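Citrinin polyketide synthase (Monascus purpureus, PDB 5MPT) assembles the polyketide precursor of the mycotoxin citrinin from malonyl-CoA units, the part crystallised here being its C-methyltransferase (CMeT) domain. Local coordinates at residues G165-E168 against G169-I172; V173-V176 against Y177-P181; D241-S244 against S245-A248; T291-L294 against E295-T298. All blocks are in the same frame, centred on the assembly; numbering follows the deposited sequence. Where two conformers were deposited one is given.

Along the chain the four contacts follow in numerical order. Contacts 1 and 2 are consecutive parts of one helix, 167-178: contact 1 holds its N-terminal half and contact 2 its C-terminal half and the exit toward helix 181-198, with centres about 12 Å apart. Contacts 3 and 4 belong to the Rossmann-like methyltransferase fold, at the starts of helices 244-253 and 294-304, which follow strands 235-241 and 279-285 of the same mixed sheet; their centres lie about 20 Å apart. Contacts 2, 3 and 4 reach S-adenosyl-L-homocysteine from separate parts of the chain, the nearest atoms of contacts 2 and 3 being about 7 Å apart; contact 1 does not touch it.

Contact 1 of 4, residues G165-E168 against G169-I172; sequences GSPE and GREI
Ser166 and Arg170 open the regular hydrogen bonding of helix 167-178: Arg170 N donates to Ser166 O at 3.1 Å, with an N-H...O angle of 167°. The next two i to i+4 bonds, Glu171 N to Pro167 O and Ile172 N to Glu168 O, carry the pattern on for most of a turn. Before this first backbone bond stands an N-cap. The Ser166 hydroxyl accepts from Gly169 N, OG to N being 3.0 Å, and so gives a first-turn amide a side-chain acceptor. Its chi1 of 78° sets OG between the backbone N and C, turned back over the helix end. The same hydroxyl donates weakly to Glu168 OE2 at 3.1 Å, a carboxylate brought round by the bend at chi2 (83°). Pro167 fills the first helical position, where a missing N-H costs no helix bond. Against its ring folds Arg170, whose chain bends at chi3: NH2 lies 3.6 Å from Pro167 CD, and one face of the guanidinium is covered by Ser166 O and Pro167 N, each near its rim. Arg170 NH1 meets its polar partner in Phe164 O, just upstream. Further along, a water donates to Glu168 O at 2.9 Å and, at 3.3 Å, to Glu171 OE1, linking a helix carbonyl to an extended side chain.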
loop_
_atom_site.group_PDB
_atom_site.type_symbol
_atom_site.label_atom_id
_atom_site.label_comp_id
_atom_site.label_asym_id
_atom_site.label_seq_id
_atom_site.Cartn_x
_atom_site.Cartn_y
_atom_site.Cartn_z
ATOM N N GLY A 165 6.624 -2.546 -17.543
ATOM C CA GLY A 165 6.969 -2.907 -18.903
ATOM C C GLY A 165 8.237 -3.708 -19.024
ATOM O O GLY A 165 8.518 -4.246 -20.098
ATOM N N SER A 166 9.000 -3.811 -17.941
ATOM C CA SER A 166 10.188 -4.624 -17.947
ATOM C C SER A 166 10.071 -5.699 -16.882
ATOM O O SER A 166 9.407 -5.501 -15.858
ATOM C CB SER A 166 11.445 -3.780 -17.695
ATOM O OG SER A 166 11.590 -3.451 -16.327
ATOM N N PRO A 167 10.689 -6.853 -17.102
ATOM C CA PRO A 167 10.684 -7.877 -16.051
ATOM C C PRO A 167 11.404 -7.424 -14.794
ATOM O O PRO A 167 10.991 -7.778 -13.679
ATOM C CB PRO A 167 11.373 -9.064 -16.730
ATOM C CG PRO A 167 12.174 -8.468 -17.838
ATOM C CD PRO A 167 11.417 -7.281 -18.306
ATOM N N GLU A 168 12.468 -6.633 -14.945
ATOM C CA GLU A 168 13.197 -6.143 -13.780
ATOM C C GLU A 168 12.282 -5.334 -12.879
ATOM O O GLU A 168 12.266 -5.517 -11.657
ATOM C CB GLU A 168 14.395 -5.285 -14.205
ATOM C CG GLU A 168 15.333 -5.929 -15.206
ATOM C CD GLU A 168 14.841 -5.793 -16.630
ATOM O OE1 GLU A 168 14.920 -6.786 -17.379
ATOM O OE2 GLU A 168 14.362 -4.696 -16.994
ATOM N N GLY A 169 11.513 -4.429 -13.470
ATOM C CA GLY A 169 10.605 -3.620 -12.683
ATOM C C GLY A 169 9.511 -4.463 -12.060
ATOM O O GLY A 169 9.177 -4.289 -10.887
ATOM N N ARG A 170 8.948 -5.394 -12.842
ATOM C CA ARG A 170 7.916 -6.292 -12.327
ATOM C C ARG A 170 8.436 -7.115 -11.159
ATOM O O ARG A 170 7.720 -7.323 -10.176
ATOM C CB ARG A 170 7.409 -7.210 -13.438
ATOM C CG ARG A 170 6.575 -6.520 -14.467
ATOM C CD ARG A 170 5.865 -7.516 -15.381
ATOM N NE ARG A 170 6.797 -8.240 -16.243
ATOM C CZ ARG A 170 7.222 -7.807 -17.426
ATOM N NH1 ARG A 170 6.827 -6.635 -17.903
ATOM N NH2 ARG A 170 8.055 -8.548 -18.134
ATOM N N GLU A 171 9.685 -7.585 -11.236
ATOM C CA GLU A 171 10.232 -8.358 -10.127
ATOM C C GLU A 171 10.399 -7.491 -8.892
ATOM O O GLU A 171 10.085 -7.921 -7.776
ATOM C CB GLU A 171 11.570 -8.976 -10.510
ATOM C CG GLU A 171 11.983 -10.100 -9.599
ATOM C CD GLU A 171 13.370 -10.623 -9.910
ATOM O OE1 GLU A 171 14.312 -9.805 -9.967
ATOM O OE2 GLU A 171 13.515 -11.849 -10.097
ATOM N N ILE A 172 10.880 -6.266 -9.072
ATOM C CA ILE A 172 11.091 -5.381 -7.933
ATOM C C ILE A 172 9.768 -5.089 -7.238
ATOM O O ILE A 172 9.679 -5.125 -6.006
ATOM C CB ILE A 172 11.791 -4.089 -8.385
ATOM C CG1 ILE A 172 13.230 -4.390 -8.791
ATOM C CG2 ILE A 172 11.748 -3.013 -7.294
ATOM C CD1 ILE A 172 13.941 -3.227 -9.491
HETATM O O HOH W 1 14.819 -6.679 -10.860
#

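Contact 2 of 4, residues V173-V176 against Y177-P181; sequences VTDV and YAKSP. With SAH (S-adenosyl-L-homocysteine), chain B.
Val173 and Tyr177 meet through both backbone and side chain in the last turns of helix 167-178. Among the backbone hydrogen bonds, Tyr177 N to Val173 O and Ala178 N to Thr174 O keep helical spacing. Asp175 O then accepts twice, from Lys179 N at 2.8 Å and from Ser180 N at 3.0 Å; the i to i+5 bond departs from the regular i to i+4 pattern before Ser180 leads into helix 181-198. One ionic pair crosses this turn: Lys179 NZ reaches Asp175 OD1 at 2.7 Å, from 37° above the carboxylate plane, its chain curling in at chi4. Apolar packing is carried by Val173 CG2, which is anti to the backbone N and lies 3.5 Å from Tyr177 CE2, beside a side chain running the same way. The ligand lies against the ring too, with CB of S-adenosyl-L-homocysteine over the centre of one face. Tyr177 OH stands 3.5 Å from the ligand atom SD. Because SD carries the transferred methyl in the active cofactor, this placement agrees with the established role of Tyr177 in methylation, alongside His289, whose side chain lies about 8 Å away.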
loop_
_atom_site.group_PDB
_atom_site.type_symbol
_atom_site.label_atom_id
_atom_site.label_comp_id
_atom_site.label_asym_id
_atom_site.label_seq_id
_atom_site.Cartn_x
_atom_site.Cartn_y
_atom_site.Cartn_z
ATOM N N VAL A 173 8.732 -4.787 -8.007
ATOM C CA VAL A 173 7.494 -4.342 -7.387
ATOM C C VAL A 173 6.799 -5.508 -6.679
ATOM O O VAL A 173 6.221 -5.331 -5.597
ATOM C CB VAL A 173 6.608 -3.634 -8.430
ATOM C CG1 VAL A 173 6.117 -4.619 -9.463
ATOM C CG2 VAL A 173 5.467 -2.933 -7.731
ATOM N N THR A 174 6.876 -6.722 -7.247
ATOM C CA THR A 174 6.443 -7.918 -6.533
ATOM C C THR A 174 7.180 -8.057 -5.212
ATOM O O THR A 174 6.573 -8.333 -4.173
ATOM C CB THR A 174 6.696 -9.163 -7.382
ATOM O OG1 THR A 174 5.908 -9.103 -8.569
ATOM C CG2 THR A 174 6.359 -10.424 -6.605
ATOM N N ASP A 175 8.503 -7.891 -5.240
ATOM C CA ASP A 175 9.281 -8.032 -4.017
ATOM C C ASP A 175 8.919 -6.944 -3.018
ATOM O O ASP A 175 8.871 -7.196 -1.815
ATOM C CB ASP A 175 10.774 -7.994 -4.334
ATOM C CG ASP A 175 11.278 -9.290 -4.924
ATOM O OD1 ASP A 175 10.498 -10.260 -4.976
ATOM O OD2 ASP A 175 12.469 -9.344 -5.311
ATOM N N VAL A 176 8.633 -5.735 -3.500
ATOM C CA VAL A 176 8.159 -4.672 -2.611
ATOM C C VAL A 176 6.891 -5.129 -1.895
ATOM O O VAL A 176 6.778 -5.026 -0.664
ATOM C CB VAL A 176 7.930 -3.368 -3.398
ATOM C CG1 VAL A 176 7.172 -2.299 -2.554
ATOM C CG2 VAL A 176 9.272 -2.804 -3.892
ATOM N N TYR A 177 5.949 -5.708 -2.642
ATOM C CA TYR A 177 4.658 -6.027 -2.044
ATOM C C TYR A 177 4.679 -7.263 -1.157
ATOM O O TYR A 177 3.852 -7.347 -0.253
ATOM C CB TYR A 177 3.592 -6.213 -3.136
ATOM C CG TYR A 177 3.186 -4.959 -3.879
ATOM C CD1 TYR A 177 2.975 -3.743 -3.221
ATOM C CD2 TYR A 177 3.010 -4.993 -5.245
ATOM C CE1 TYR A 177 2.584 -2.644 -3.903
ATOM C CE2 TYR A 177 2.624 -3.901 -5.927
ATOM C CZ TYR A 177 2.415 -2.716 -5.260
ATOM O OH TYR A 177 2.000 -1.631 -6.004
ATOM N N ALA A 178 5.560 -8.231 -1.420
ATOM C CA ALA A 178 5.605 -9.501 -0.699
ATOM C C ALA A 178 6.731 -9.572 0.319
ATOM O O ALA A 178 6.511 -10.072 1.434
ATOM C CB ALA A 178 5.779 -10.662 -1.689
ATOM N N LYS A 179 7.918 -9.095 -0.048
ATOM C CA LYS A 179 9.128 -9.388 0.708
ATOM C C LYS A 179 9.591 -8.240 1.598
ATOM O O LYS A 179 10.073 -8.490 2.710
ATOM C CB LYS A 179 10.275 -9.779 -0.230
ATOM C CG LYS A 179 10.014 -11.025 -1.035
ATOM C CD LYS A 179 11.233 -11.483 -1.843
ATOM C CE LYS A 179 10.858 -12.557 -2.873
ATOM N NZ LYS A 179 9.495 -12.343 -3.495
ATOM N N SER A 180 9.491 -7.006 1.135
ATOM C CA SER A 180 9.927 -5.868 1.930
ATOM C C SER A 180 9.209 -5.845 3.278
ATOM O O SER A 180 7.970 -5.864 3.321
ATOM C CB SER A 180 9.669 -4.560 1.203
ATOM O OG SER A 180 10.604 -4.387 0.161
ATOM N N PRO A 181 9.954 -5.781 4.395
ATOM C CA PRO A 181 9.321 -5.692 5.714
ATOM C C PRO A 181 8.217 -4.646 5.813
ATOM O O PRO A 181 7.220 -4.884 6.491
ATOM C CB PRO A 181 10.518 -5.376 6.631
ATOM C CG PRO A 181 11.638 -6.094 6.001
ATOM C CD PRO A 181 11.426 -5.847 4.503
HETATM N N SAH B . -2.431 -6.118 -2.919
HETATM C CA SAH B . -1.431 -5.641 -3.921
HETATM C CB SAH B . -0.584 -4.429 -3.551
HETATM C CG SAH B . -1.312 -3.098 -3.616
HETATM S SD SAH B . -1.297 -2.576 -5.365
HETATM C C SAH B . -0.465 -6.824 -4.213
HETATM O O SAH B . 0.048 -6.746 -5.422
HETATM O OXT SAH B . -0.185 -7.686 -3.417
HETATM C "C5'" SAH B . -3.027 -2.124 -5.657
HETATM C "C4'" SAH B . -3.722 -3.259 -6.379
HETATM O "O4'" SAH B . -5.112 -2.871 -6.448
HETATM C "C3'" SAH B . -3.260 -3.504 -7.821
HETATM O "O3'" SAH B . -3.142 -4.913 -7.988
HETATM C "C2'" SAH B . -4.397 -2.907 -8.668
HETATM O "O2'" SAH B . -4.588 -3.601 -9.899
HETATM C "C1'" SAH B . -5.591 -3.122 -7.745
HETATM N N9 SAH B . -6.738 -2.251 -7.970
HETATM C C8 SAH B . -6.742 -0.915 -8.268
HETATM N N7 SAH B . -7.937 -0.411 -8.463
HETATM C C5 SAH B . -8.783 -1.497 -8.287
HETATM C C6 SAH B . -10.183 -1.636 -8.362
HETATM N N6 SAH B . -11.018 -0.640 -8.686
HETATM N N1 SAH B . -10.701 -2.856 -8.126
HETATM C C2 SAH B . -9.878 -3.867 -7.835
HETATM N N3 SAH B . -8.548 -3.862 -7.729
HETATM C C4 SAH B . -8.057 -2.636 -7.975
#

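Contact 3 of 4, residues D241-S244 against S245-A248. With SAH (S-adenosyl-L-homocysteine), chain B.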
loop_
_atom_site.group_PDB
_atom_site.type_symbol
_atom_site.label_atom_id
_atom_site.label_comp_id
_atom_site.label_asym_id
_atom_site.label_seq_id
_atom_site.Cartn_x
_atom_site.Cartn_y
_atom_site.Cartn_z
ATOM N N ASP A 241 -8.891 -9.121 -8.673
ATOM C CA ASP A 241 -8.203 -7.860 -8.949
ATOM C C ASP A 241 -8.895 -7.221 -10.134
ATOM O O ASP A 241 -9.599 -7.886 -10.886
ATOM C CB ASP A 241 -6.711 -8.056 -9.272
ATOM C CG ASP A 241 -5.886 -6.765 -9.130
ATOM O OD1 ASP A 241 -5.294 -6.496 -8.062
ATOM O OD2 ASP A 241 -5.804 -6.004 -10.102
ATOM N N LEU A 242 -8.662 -5.924 -10.290
ATOM C CA LEU A 242 -9.104 -5.240 -11.490
ATOM C C LEU A 242 -8.383 -5.754 -12.729
ATOM O O LEU A 242 -8.953 -5.713 -13.825
ATOM C CB LEU A 242 -8.869 -3.732 -11.345
ATOM C CG LEU A 242 -9.547 -2.866 -12.435
ATOM C CD1 LEU A 242 -11.051 -3.035 -12.433
ATOM C CD2 LEU A 242 -9.224 -1.403 -12.214
ATOM N N SER A 243 -7.133 -6.203 -12.588
ATOM C CA SER A 243 -6.276 -6.547 -13.722
ATOM C C SER A 243 -6.450 -8.008 -14.125
ATOM O O SER A 243 -6.192 -8.911 -13.329
ATOM C CB SER A 243 -4.815 -6.273 -13.376
ATOM O OG SER A 243 -3.946 -7.009 -14.219
ATOM N N SER A 244 -6.859 -8.252 -15.375
ATOM C CA SER A 244 -7.052 -9.641 -15.796
ATOM C C SER A 244 -5.725 -10.346 -16.050
ATOM O O SER A 244 -5.639 -11.569 -15.888
ATOM C CB SER A 244 -7.924 -9.712 -17.051
ATOM O OG SER A 244 -7.770 -8.530 -17.808
ATOM N N SER A 245 -4.686 -9.608 -16.443
ATOM C CA SER A 245 -3.376 -10.231 -16.618
ATOM C C SER A 245 -2.830 -10.730 -15.286
ATOM O O SER A 245 -2.357 -11.867 -15.183
ATOM C CB SER A 245 -2.397 -9.252 -17.274
ATOM O OG SER A 245 -2.137 -8.129 -16.457
ATOM N N LEU A 246 -2.892 -9.896 -14.248
ATOM C CA LEU A 246 -2.422 -10.337 -12.933
ATOM C C LEU A 246 -3.191 -11.560 -12.448
ATOM O O LEU A 246 -2.604 -12.455 -11.834
ATOM C CB LEU A 246 -2.524 -9.196 -11.921
ATOM C CG LEU A 246 -1.519 -8.050 -12.139
ATOM C CD1 LEU A 246 -1.708 -6.924 -11.141
ATOM C CD2 LEU A 246 -0.081 -8.546 -12.050
ATOM N N ILE A 247 -4.497 -11.633 -12.728
ATOM C CA ILE A 247 -5.264 -12.814 -12.328
ATOM C C ILE A 247 -4.832 -14.030 -13.133
ATOM O O ILE A 247 -4.609 -15.113 -12.579
ATOM C CB ILE A 247 -6.769 -12.556 -12.479
ATOM C CG1 ILE A 247 -7.227 -11.528 -11.444
ATOM C CG2 ILE A 247 -7.562 -13.872 -12.379
ATOM C CD1 ILE A 247 -7.143 -11.979 -10.011
ATOM N N ALA A 248 -4.727 -13.882 -14.453
ATOM C CA ALA A 248 -4.351 -15.023 -15.279
ATOM C C ALA A 248 -3.013 -15.599 -14.838
ATOM O O ALA A 248 -2.854 -16.823 -14.752
ATOM C CB ALA A 248 -4.296 -14.612 -16.746
HETATM N N SAH B . -2.431 -6.118 -2.919
HETATM C CA SAH B . -1.431 -5.641 -3.921
HETATM C CB SAH B . -0.584 -4.429 -3.551
HETATM C CG SAH B . -1.312 -3.098 -3.616
HETATM S SD SAH B . -1.297 -2.576 -5.365
HETATM C C SAH B . -0.465 -6.824 -4.213
HETATM O O SAH B . 0.048 -6.746 -5.422
HETATM O OXT SAH B . -0.185 -7.686 -3.417
HETATM C "C5'" SAH B . -3.027 -2.124 -5.657
HETATM C "C4'" SAH B . -3.722 -3.259 -6.379
HETATM O "O4'" SAH B . -5.112 -2.871 -6.448
HETATM C "C3'" SAH B . -3.260 -3.504 -7.821
HETATM O "O3'" SAH B . -3.142 -4.913 -7.988
HETATM C "C2'" SAH B . -4.397 -2.907 -8.668
HETATM O "O2'" SAH B . -4.588 -3.601 -9.899
HETATM C "C1'" SAH B . -5.591 -3.122 -7.745
HETATM N N9 SAH B . -6.738 -2.251 -7.970
HETATM C C8 SAH B . -6.742 -0.915 -8.268
HETATM N N7 SAH B . -7.937 -0.411 -8.463
HETATM C C5 SAH B . -8.783 -1.497 -8.287
HETATM C C6 SAH B . -10.183 -1.636 -8.362
HETATM N N6 SAH B . -11.018 -0.640 -8.686
HETATM N N1 SAH B . -10.701 -2.856 -8.126
HETATM C C2 SAH B . -9.878 -3.867 -7.835
HETATM N N3 SAH B . -8.548 -3.862 -7.729
HETATM C C4 SAH B . -8.057 -2.636 -7.975
#
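Ile247 lays CD1 against the backbone and CB of Asp241, 3.6 Å from Asp241 N and 4.0 Å from Asp241 CB, so the first turn of helix 244-253 packs on the end of strand 235-241. Between them Ser243 is the N-cap: its OG accepts from Leu246 N at 3.1 Å in an almost straight bond of 169°. The hydroxyl reaches this amide because it is anti to the backbone N (chi1 159°). Leu246 CG comes to 3.4 Å from the same oxygen, giving the cap an apolar cover. Ile247 N to Ser243 O and Ala248 N to Ser244 O start the helix proper. Upstream, Asp241 OD2 takes Ser243 N on its anti lone pair at 2.8 Å, an Asx turn that holds the carboxylate toward S-adenosyl-L-homocysteine. OD1 accepts from O3' and OD2 from O2', both at 2.7 Å, while CB and CD2 of Leu242 lie against the adenine. An acidic residue ending the second strand and gripping both ribose hydroxyls is a hallmark of class I methyltransferases. With two ribose donors, the Ser243 amide and a weak bond from Gly216 N, the carboxylate is probably kept in its charged form.

Contact 4 of 4, residues T291-L294 against E295-T298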
loop_
_atom_site.group_PDB
_atom_site.type_symbol
_atom_site.label_atom_id
_atom_site.label_comp_id
_atom_site.label_asym_id
_atom_site.label_seq_id
_atom_site.Cartn_x
_atom_site.Cartn_y
_atom_site.Cartn_z
ATOM N N THR A 291 -9.297 3.743 -5.071
ATOM C CA THR A 291 -10.565 3.938 -5.755
ATOM C C THR A 291 -11.015 5.394 -5.635
ATOM O O THR A 291 -10.482 6.188 -4.854
ATOM C CB THR A 291 -11.636 2.991 -5.204
ATOM O OG1 THR A 291 -11.953 3.303 -3.839
ATOM C CG2 THR A 291 -11.189 1.545 -5.289
ATOM N N ARG A 292 -12.061 5.728 -6.402
ATOM C CA ARG A 292 -12.513 7.105 -6.492
ATOM C C ARG A 292 -13.151 7.591 -5.203
ATOM O O ARG A 292 -12.993 8.757 -4.831
ATOM C CB ARG A 292 -13.501 7.221 -7.646
ATOM C CG ARG A 292 -12.864 7.021 -9.023
ATOM C CD ARG A 292 -13.887 7.042 -10.178
ATOM N NE ARG A 292 -13.182 7.085 -11.467
ATOM C CZ ARG A 292 -12.568 6.025 -11.993
ATOM N NH1 ARG A 292 -12.594 4.860 -11.368
ATOM N NH2 ARG A 292 -11.904 6.118 -13.133
ATOM N N ASN A 293 -13.921 6.737 -4.541
ATOM C CA ASN A 293 -14.832 7.188 -3.493
ATOM C C ASN A 293 -14.892 6.093 -2.444
ATOM O O ASN A 293 -15.319 4.975 -2.737
ATOM C CB ASN A 293 -16.226 7.506 -4.068
ATOM C CG ASN A 293 -17.225 7.954 -2.992
ATOM O OD1 ASN A 293 -17.454 7.257 -1.992
ATOM N ND2 ASN A 293 -17.839 9.118 -3.207
ATOM N N LEU A 294 -14.382 6.391 -1.246
ATOM C CA LEU A 294 -14.239 5.349 -0.239
ATOM C C LEU A 294 -15.587 4.874 0.273
ATOM O O LEU A 294 -15.751 3.686 0.581
ATOM C CB LEU A 294 -13.371 5.854 0.909
ATOM C CG LEU A 294 -11.921 6.138 0.538
ATOM C CD1 LEU A 294 -11.134 6.490 1.789
ATOM C CD2 LEU A 294 -11.235 4.961 -0.193
ATOM N N GLU A 295 -16.559 5.780 0.388
ATOM C CA GLU A 295 -17.917 5.376 0.779
ATOM C C GLU A 295 -18.499 4.359 -0.193
ATOM O O GLU A 295 -19.048 3.319 0.213
ATOM C CB GLU A 295 -18.833 6.591 0.845
ATOM C CG GLU A 295 -18.637 7.471 2.062
ATOM C CD GLU A 295 -19.720 8.526 2.196
ATOM O OE1 GLU A 295 -20.813 8.334 1.616
ATOM O OE2 GLU A 295 -19.468 9.542 2.881
ATOM N N ILE A 296 -18.429 4.661 -1.482
ATOM C CA ILE A 296 -18.964 3.748 -2.487
ATOM C C ILE A 296 -18.229 2.418 -2.436
ATOM O O ILE A 296 -18.850 1.347 -2.447
ATOM C CB ILE A 296 -18.890 4.401 -3.886
ATOM C CG1 ILE A 296 -19.845 5.585 -3.953
ATOM C CG2 ILE A 296 -19.157 3.391 -4.988
ATOM C CD1 ILE A 296 -19.719 6.394 -5.244
ATOM N N SER A 297 -16.893 2.459 -2.355
ATOM C CA SER A 297 -16.139 1.213 -2.374
ATOM C C SER A 297 -16.433 0.360 -1.138
ATOM O O SER A 297 -16.625 -0.855 -1.245
ATOM C CB SER A 297 -14.656 1.493 -2.471
ATOM O OG SER A 297 -14.386 2.075 -3.720
ATOM N N THR A 298 -16.442 0.969 0.049
ATOM C CA THR A 298 -16.612 0.173 1.245
ATOM C C THR A 298 -18.064 -0.266 1.383
ATOM O O THR A 298 -18.333 -1.311 1.971
ATOM C CB THR A 298 -16.117 0.926 2.499
ATOM O OG1 THR A 298 -16.871 2.123 2.681
ATOM C CG2 THR A 298 -14.579 1.261 2.435
HETATM O O HOH W 2 -15.025 4.090 -5.761
#
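The flat amide of Asn293 is met at its oxygen by Ile296 N, which donates to Asn293 OD1 at 2.8 Å from 36° above the carbonyl plane. The Ile296 side chain lies over that same face, crossing the amide at about a right angle, but in one of two deposited conformers, so this packing is less certain than the bond. Glu295 CB also lies close to Asn293 OD1, at 3.2 Å. The bond to Ile296 N, from the residue just before helix 294-304, makes Asn293 the N-cap; CG anti to the backbone N (chi1 179°) brings the amide back over the helix start. Ser297 N to Asn293 O and Thr298 N to Leu294 O are the first backbone bonds. Leu294 O accepts again from Thr298 OG1 at 2.8 Å, and the two donors of Thr298 arrive from opposite faces of the carbonyl plane. Ahead of the cap, Thr291 OG1 approaches Ser297 OG to 2.7 Å, and Thr291 OG1 is hydrogen-bonded to Val288 O. A water joins Asn293 N, at 3.1 Å, to Ser297 OG, closing the loop that follows strand 279-285 onto the helix. Leu294 packs on Trp350 of helix 347-356, its side chain about 5 Å from that of catalytic His289, and Thr291 touches S-adenosyl-L-homocysteine. Asp338 OD2, which holds Leu294 N, would probably offset the positive end of the helix dipole, while Asn293 OD1 meets the Ile296 N-H without adding charge.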